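4-hydroxybutyrate CoA-transferase (Porphyromonas gingivalis, PDB 3D3U) probably transfers coenzyme A between carboxylic acids such as acetate and 4-hydroxybutyrate. Local coordinates at residues A407-T411 against E423-R427. Residues are numbered along the deposited sequence; the frame is centred on the assembly and turned at random.
Sequences AEALT and EEEIR
The CD1 methyl of Ile426, on helix 418-427, packs against the CB of Ala407 on helix 403-413. The short segments run antiparallel at 172° with their axes 10.1 Å apart; the two helices, joined by a short connection, form an antiparallel pair at the C-terminal end of the modelled chain. From CB, which points toward the opposing helix, Ile426 sends CG1 to within 3.8 Å of Ala407 CB. CD1 goes further, to 3.5 Å from Ala407 CB, and passes Thr411 OG1 at 4.1 Å; the extended chi2 of -175° carries this methyl outward. Its modelled overlap with Glu408 is doubtful. One turn earlier, Glu423 bends at its second torsion, bringing OE1 to 3.5 Å from Thr411 CG2, while OE2 lies 3.9 Å from Glu408 CB. The hydroxyl of the buried Thr411 turns back to its own helix: OG1 donates to Ala407 O at 3.1 Å, 35° from the carbonyl plane, and Thr411 N reaches that oxygen from the opposite face. Thr411 and Glu425 both touch Leu318, so both helices rest on one loop residue. With 204 Å² buried and no hydrogen bond crossing, van der Waals packing dominates; Glu408 OE1 and Glu423 OE2, 6.4 Å apart, would probably disfavour the pairing if both are ionised.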
loop_
_atom_site.group_PDB
_atom_site.type_symbol
_atom_site.label_atom_id
_atom_site.label_comp_id
_atom_site.label_asym_id
_atom_site.label_seq_id
_atom_site.Cartn_x
_atom_site.Cartn_y
_atom_site.Cartn_z
ATOM N N ALA A 407 -18.827 1.073 -24.148
ATOM C CA ALA A 407 -20.123 0.563 -23.735
ATOM C C ALA A 407 -20.246 -0.972 -23.892
ATOM O O ALA A 407 -20.489 -1.753 -22.896
ATOM C CB ALA A 407 -21.201 1.239 -24.564
ATOM N N GLU A 408 -20.092 -1.405 -25.150
ATOM C CA GLU A 408 -20.440 -2.747 -25.447
ATOM C C GLU A 408 -19.227 -3.732 -25.363
ATOM O O GLU A 408 -19.407 -4.938 -25.257
ATOM C CB GLU A 408 -21.446 -2.786 -26.631
ATOM C CG GLU A 408 -21.004 -3.295 -27.964
ATOM C CD GLU A 408 -19.785 -2.554 -28.473
ATOM O OE1 GLU A 408 -19.784 -2.143 -29.683
ATOM O OE2 GLU A 408 -18.827 -2.381 -27.675
ATOM N N ALA A 409 -18.011 -3.214 -25.278
ATOM C CA ALA A 409 -16.913 -4.095 -25.321
ATOM C C ALA A 409 -16.884 -4.587 -23.896
ATOM O O ALA A 409 -16.408 -5.717 -23.575
ATOM C CB ALA A 409 -15.676 -3.349 -25.655
ATOM N N LEU A 410 -17.363 -3.715 -23.010
ATOM C CA LEU A 410 -17.456 -4.000 -21.568
ATOM C C LEU A 410 -18.562 -5.021 -21.373
ATOM O O LEU A 410 -18.364 -6.044 -20.691
ATOM C CB LEU A 410 -17.931 -2.769 -20.825
ATOM C CG LEU A 410 -17.121 -2.058 -19.770
ATOM C CD1 LEU A 410 -16.118 -3.021 -19.174
ATOM C CD2 LEU A 410 -16.425 -0.844 -20.360
ATOM N N THR A 411 -19.730 -4.714 -21.957
ATOM C CA THR A 411 -20.911 -5.546 -21.785
ATOM C C THR A 411 -20.588 -7.003 -22.133
ATOM O O THR A 411 -21.128 -7.926 -21.560
ATOM C CB THR A 411 -22.034 -5.050 -22.709
ATOM O OG1 THR A 411 -22.589 -3.857 -22.166
ATOM C CG2 THR A 411 -23.192 -6.061 -22.806
ATOM N N GLU A 423 -27.305 -4.584 -22.646
ATOM C CA GLU A 423 -27.306 -4.372 -24.059
ATOM C C GLU A 423 -28.520 -3.544 -24.427
ATOM O O GLU A 423 -28.523 -2.767 -25.412
ATOM C CB GLU A 423 -27.411 -5.712 -24.750
ATOM C CG GLU A 423 -26.930 -5.714 -26.195
ATOM C CD GLU A 423 -25.433 -5.424 -26.288
ATOM O OE1 GLU A 423 -24.624 -6.362 -25.977
ATOM O OE2 GLU A 423 -25.051 -4.260 -26.643
ATOM N N GLU A 424 -29.580 -3.755 -23.650
ATOM C CA GLU A 424 -30.792 -2.954 -23.701
ATOM C C GLU A 424 -30.464 -1.455 -23.517
ATOM O O GLU A 424 -30.921 -0.629 -24.285
ATOM C CB GLU A 424 -31.703 -3.460 -22.591
ATOM C CG GLU A 424 -33.142 -3.080 -22.714
ATOM C CD GLU A 424 -33.636 -3.266 -24.115
ATOM O OE1 GLU A 424 -33.845 -4.438 -24.518
ATOM O OE2 GLU A 424 -33.819 -2.230 -24.796
ATOM N N GLU A 425 -29.628 -1.124 -22.534
ATOM C CA GLU A 425 -29.266 0.265 -22.239
ATOM C C GLU A 425 -28.538 0.954 -23.375
ATOM O O GLU A 425 -28.856 2.091 -23.671
ATOM C CB GLU A 425 -28.418 0.360 -20.960
ATOM C CG GLU A 425 -28.657 1.593 -20.103
ATOM C CD GLU A 425 -30.042 1.548 -19.498
ATOM O OE1 GLU A 425 -30.318 0.527 -18.824
ATOM O OE2 GLU A 425 -30.871 2.478 -19.737
ATOM N N ILE A 426 -27.552 0.285 -23.980
ATOM C CA ILE A 426 -26.815 0.815 -25.144
ATOM C C ILE A 426 -27.778 1.199 -26.239
ATOM O O ILE A 426 -27.619 2.251 -26.828
ATOM C CB ILE A 426 -25.812 -0.217 -25.717
ATOM C CG1 ILE A 426 -24.678 -0.393 -24.721
ATOM C CG2 ILE A 426 -25.299 0.166 -27.170
ATOM C CD1 ILE A 426 -23.579 -1.283 -25.241
ATOM N N ARG A 427 -28.750 0.329 -26.518
ATOM C CA ARG A 427 -29.705 0.585 -27.556
ATOM C C ARG A 427 -30.379 1.935 -27.283
ATOM O O ARG A 427 -30.433 2.772 -28.201
ATOM C CB ARG A 427 -30.697 -0.573 -27.722
ATOM C CG ARG A 427 -30.551 -1.421 -29.035
ATOM C CD ARG A 427 -30.648 -0.629 -30.392
ATOM N NE ARG A 427 -31.750 -1.075 -31.285
ATOM C CZ ARG A 427 -32.273 -0.354 -32.311
ATOM N NH1 ARG A 427 -33.290 -0.829 -33.030
ATOM N NH2 ARG A 427 -31.790 0.858 -32.600
#